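Local coordinates for protein probable zinc protease PqqL (Escherichia coli, PDB 6OFS) that probably acts as a zinc-dependent endopeptidase of the M16 family in the periplasm, binding one zinc ion per subunit, at residues E489-N494 with R505-K510; N543-G548 with S604-N609. All blocks are in the same frame, centred on the assembly; numbering follows the deposited sequence.

Contact 1 of 2, residues E489-N494 with R505-K510; sequences ETLAEN and RVILAK
The guanidinium of Arg505 meets Leu491 obliquely, while CD1 of Ile507 lies over one face, 3.4 Å above the guanidinium plane of Arg505 and offset toward the rim. CD1 of Leu491 comes to 3.6 Å from NH1 of Arg505, neither over a face nor squarely at an edge. The Leu491 and Arg505 side chains approach from opposite directions. Arg505 has CG anti to the backbone N (chi1 -157°) and runs extended to NE, which carries the flat group out to the leucine. NE is hydrogen-bonded to Ser497 OG. The carboxylate of Glu489 lies nearby, but its OE2 stays 4.6 Å from NH1 of Arg505, too far for direct contact. Leu491 CD1 also packs on Ile507 CD1 at 3.9 Å, the two side chains crossing at about a right angle.

The second flat group is the amide of Asn494. Its OD1 accepts from the backbone N of Lys510 at 2.8 Å. The bond is bent, 140° at the hydrogen, and the donor is tilted 21° from the carbonyl plane. The backbone O of Asn494 receives a CA-H...O contact from Ala509 CA at 3.3 Å.

Strand 495-500 lies between strands 485-492 and 505-509 in the sheet, so Leu491 reaches past that strand, while Asn494, in the turn before it, comes directly beside Ala509. Leu491 and Ala492 form a classic beta bulge opposite Leu495. Pro865 touches both Leu491 and Arg505.

The chemistry thus changes along the contact. At one end, aliphatic carbons line the arginine head while Ser497 fixes NE, and Glu489, of opposite charge, could add a weak long-range attraction. At the other, a single side-chain-to-backbone hydrogen bond joins the turn after strand 485-492 to the residue just past strand 505-509.

Contact 2 of 2, residues N543-G548 with S604-N609; sequences NKAVSG and STINDN
Ser604 opens the contact with its CB, which lies 3.6 Å from CG1 of Val546. Its side chain starts toward helix 539-547.

Thr605 meets the helix through its backbone. The carbonyl O of Thr605 sits 3.4 Å from CG1 of Val546. The threonine side chain starts away from the helix, and its OG1 is hydrogen-bonded to Gly550 O, just past the helix.

Ile606 makes the main apolar contact. CG1 is anti to the backbone N (chi1 -166°), and this brings CD1 down to the helix. There Ile606 CD1 touches CG2 of Val546 and CB of Ala545, each at 3.9 Å. The Val546 and Ile606 side chains cross at about a right angle. The two branches of Val546 thus divide the work: CG1 faces Ser604 and Thr605, CG2 faces Ile606.

Asn607 turns the chain into helix 608-623. Its backbone N donates to Ser549 OG, and Ser549 OG also bonds Ala545 O. Asn607 OD1 accepts a weak bond, 126° at the hydrogen, from Asn609 N at 2.9 Å, and another weak one from Ile610 N. Asp608 then begins the helix.

This is an N-capped helix start, led in by a short extended connection from helix 591-602 that packs on the C-terminal part of helix 539-547.

Contact 1 comes first along the chain and closes before contact 2 opens. Their centres are 33 Å apart, and their nearest atoms about 17 Å, so they do not touch. Contact 1 lies near one margin of a seven-stranded mixed sheet, one of whose two edge strands is 485-492. Contact 2 joins the end of helix 539-547 to the connection between helices 591-602 and 608-623. Helix 539-547 comes after strand 517-524, and the 604-609 segment comes after strand 579-586; both strands belong to that sheet. The two contacts thus belong to one alpha/beta unit, contact 1 in its sheet and contact 2 among its helices, consistent with the M16 fold. Both lie away from the zinc site of His54 and His58.

Contact 1 of 2, residues E489-N494 with R505-K510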
# COMPACT_ATOMS: atom_id res chain seq x y z
N GLU A 489 31.44 -29.70 -3.30
CA GLU A 489 31.98 -30.53 -2.22
C GLU A 489 30.91 -31.54 -1.80
O GLU A 489 29.71 -31.26 -1.87
CB GLU A 489 32.39 -29.65 -1.01
CG GLU A 489 33.30 -30.36 -0.02
CD GLU A 489 33.46 -29.79 1.38
OE1 GLU A 489 34.22 -30.40 2.17
OE2 GLU A 489 32.84 -28.74 1.70
N THR A 490 31.37 -32.73 -1.38
CA THR A 490 30.49 -33.79 -0.88
C THR A 490 30.64 -33.80 0.64
O THR A 490 31.75 -33.93 1.17
CB THR A 490 30.76 -35.14 -1.57
OG1 THR A 490 30.99 -34.91 -2.97
CG2 THR A 490 29.60 -36.12 -1.40
N LEU A 491 29.52 -33.57 1.34
CA LEU A 491 29.52 -33.49 2.79
C LEU A 491 29.26 -34.83 3.45
O LEU A 491 29.93 -35.18 4.42
CB LEU A 491 28.54 -32.42 3.29
CG LEU A 491 28.71 -31.00 2.70
CD1 LEU A 491 27.63 -30.07 3.21
CD2 LEU A 491 30.10 -30.42 2.97
N ALA A 492 28.29 -35.59 2.90
CA ALA A 492 27.86 -36.90 3.37
C ALA A 492 27.30 -37.68 2.18
O ALA A 492 27.26 -37.13 1.07
CB ALA A 492 26.80 -36.75 4.45
N GLU A 493 26.89 -38.95 2.40
CA GLU A 493 26.34 -39.86 1.38
C GLU A 493 25.22 -39.19 0.56
O GLU A 493 25.17 -39.37 -0.67
CB GLU A 493 25.88 -41.18 2.02
CG GLU A 493 25.45 -42.27 1.04
CD GLU A 493 26.54 -42.88 0.17
OE1 GLU A 493 26.43 -42.74 -1.07
OE2 GLU A 493 27.48 -43.49 0.71
N ASN A 494 24.36 -38.42 1.22
CA ASN A 494 23.28 -37.75 0.50
C ASN A 494 23.28 -36.21 0.71
O ASN A 494 22.23 -35.58 0.65
CB ASN A 494 21.95 -38.40 0.85
CG ASN A 494 20.97 -38.34 -0.27
OD1 ASN A 494 20.06 -37.50 -0.27
ND2 ASN A 494 21.12 -39.21 -1.27
N ARG A 505 25.65 -20.12 -0.39
CA ARG A 505 25.88 -21.56 -0.28
C ARG A 505 24.55 -22.30 -0.50
O ARG A 505 23.49 -21.79 -0.13
CB ARG A 505 26.52 -21.93 1.07
CG ARG A 505 27.26 -23.25 1.04
CD ARG A 505 27.63 -23.65 2.45
NE ARG A 505 28.26 -24.97 2.52
CZ ARG A 505 28.54 -25.60 3.65
NH1 ARG A 505 29.12 -26.79 3.63
NH2 ARG A 505 28.24 -25.04 4.82
N VAL A 506 24.62 -23.46 -1.14
CA VAL A 506 23.48 -24.32 -1.46
C VAL A 506 23.77 -25.72 -0.91
O VAL A 506 24.78 -26.32 -1.28
CB VAL A 506 23.21 -24.36 -3.00
CG1 VAL A 506 22.12 -25.36 -3.35
CG2 VAL A 506 22.89 -22.98 -3.57
N ILE A 507 22.89 -26.26 -0.07
CA ILE A 507 23.00 -27.63 0.43
C ILE A 507 21.93 -28.47 -0.27
O ILE A 507 20.75 -28.16 -0.16
CB ILE A 507 22.92 -27.75 1.99
CG1 ILE A 507 23.86 -26.74 2.72
CG2 ILE A 507 23.18 -29.21 2.44
CD1 ILE A 507 25.40 -26.91 2.48
N LEU A 508 22.35 -29.51 -1.01
CA LEU A 508 21.42 -30.40 -1.71
C LEU A 508 21.32 -31.77 -1.06
O LEU A 508 22.34 -32.38 -0.74
CB LEU A 508 21.76 -30.56 -3.20
CG LEU A 508 21.69 -29.32 -4.08
CD1 LEU A 508 22.21 -29.63 -5.46
CD2 LEU A 508 20.26 -28.79 -4.20
N ALA A 509 20.08 -32.26 -0.90
CA ALA A 509 19.77 -33.58 -0.35
C ALA A 509 18.53 -34.14 -1.03
O ALA A 509 17.56 -33.43 -1.27
CB ALA A 509 19.54 -33.51 1.15
N LYS A 510 18.59 -35.43 -1.36
CA LYS A 510 17.47 -36.15 -1.96
C LYS A 510 16.73 -36.91 -0.85
O LYS A 510 17.38 -37.43 0.06
CB LYS A 510 17.97 -37.12 -3.05
CG LYS A 510 17.78 -36.59 -4.47
CD LYS A 510 18.56 -37.39 -5.51
CE LYS A 510 19.81 -36.66 -5.97
NZ LYS A 510 20.52 -37.40 -7.04

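Contact 2 of 2, residues N543-G548 with S604-N609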
# COMPACT_ATOMS: atom_id res chain seq x y z
N ASN A 543 9.32 -8.99 10.03
CA ASN A 543 9.40 -10.13 9.15
C ASN A 543 8.05 -10.81 8.90
O ASN A 543 7.78 -11.20 7.76
CB ASN A 543 10.45 -11.09 9.66
CG ASN A 543 10.60 -12.35 8.85
OD1 ASN A 543 10.09 -13.42 9.22
ND2 ASN A 543 11.31 -12.26 7.75
N LYS A 544 7.20 -10.95 9.95
CA LYS A 544 5.86 -11.54 9.77
C LYS A 544 5.02 -10.62 8.89
O LYS A 544 4.36 -11.10 7.96
CB LYS A 544 5.15 -11.81 11.11
CG LYS A 544 5.66 -13.05 11.86
CD LYS A 544 5.10 -14.37 11.29
CE LYS A 544 6.17 -15.28 10.75
NZ LYS A 544 5.63 -16.27 9.77
N ALA A 545 5.12 -9.31 9.12
CA ALA A 545 4.45 -8.29 8.34
C ALA A 545 4.87 -8.35 6.86
O ALA A 545 4.00 -8.41 5.99
CB ALA A 545 4.71 -6.92 8.93
N VAL A 546 6.20 -8.38 6.58
CA VAL A 546 6.71 -8.44 5.21
C VAL A 546 6.30 -9.75 4.53
O VAL A 546 5.92 -9.73 3.35
CB VAL A 546 8.23 -8.15 5.12
CG1 VAL A 546 8.74 -8.26 3.69
CG2 VAL A 546 8.56 -6.78 5.69
N SER A 547 6.30 -10.88 5.26
CA SER A 547 5.93 -12.18 4.69
C SER A 547 4.42 -12.38 4.49
O SER A 547 4.01 -13.32 3.81
CB SER A 547 6.54 -13.33 5.48
OG SER A 547 7.96 -13.26 5.38
N GLY A 548 3.61 -11.49 5.05
CA GLY A 548 2.16 -11.52 4.89
C GLY A 548 1.69 -10.48 3.90
O GLY A 548 0.52 -10.09 3.92
N SER A 604 10.64 -7.56 -1.82
CA SER A 604 9.75 -7.61 -0.66
C SER A 604 8.99 -6.31 -0.47
O SER A 604 9.52 -5.22 -0.73
CB SER A 604 10.52 -7.97 0.60
OG SER A 604 11.56 -7.04 0.89
N THR A 605 7.72 -6.42 -0.05
CA THR A 605 6.84 -5.28 0.20
C THR A 605 6.23 -5.42 1.58
O THR A 605 6.26 -6.50 2.18
CB THR A 605 5.72 -5.21 -0.87
OG1 THR A 605 4.90 -6.37 -0.80
CG2 THR A 605 6.25 -5.03 -2.30
N ILE A 606 5.63 -4.33 2.08
CA ILE A 606 4.97 -4.33 3.37
C ILE A 606 3.53 -3.78 3.26
O ILE A 606 3.31 -2.68 2.74
CB ILE A 606 5.81 -3.61 4.46
CG1 ILE A 606 5.26 -3.92 5.88
CG2 ILE A 606 5.94 -2.08 4.21
CD1 ILE A 606 6.29 -3.93 6.99
N ASN A 607 2.57 -4.57 3.75
CA ASN A 607 1.19 -4.13 3.84
C ASN A 607 1.15 -3.28 5.12
O ASN A 607 1.63 -3.70 6.18
CB ASN A 607 0.23 -5.33 3.92
CG ASN A 607 -1.24 -4.96 3.96
OD1 ASN A 607 -1.71 -4.23 4.84
ND2 ASN A 607 -2.01 -5.47 3.01
N ASP A 608 0.64 -2.05 5.00
CA ASP A 608 0.56 -1.09 6.09
C ASP A 608 -0.45 -1.46 7.17
O ASP A 608 -0.19 -1.20 8.34
CB ASP A 608 0.31 0.32 5.55
CG ASP A 608 1.44 0.77 4.64
OD1 ASP A 608 2.30 1.55 5.12
OD2 ASP A 608 1.48 0.32 3.47
N ASN A 609 -1.57 -2.10 6.78
CA ASN A 609 -2.62 -2.54 7.71
C ASN A 609 -2.14 -3.65 8.64
O ASN A 609 -2.45 -3.62 9.84
CB ASN A 609 -3.89 -2.96 6.96
CG ASN A 609 -4.51 -1.84 6.14
OD1 ASN A 609 -4.05 -1.51 5.04
ND2 ASN A 609 -5.57 -1.25 6.67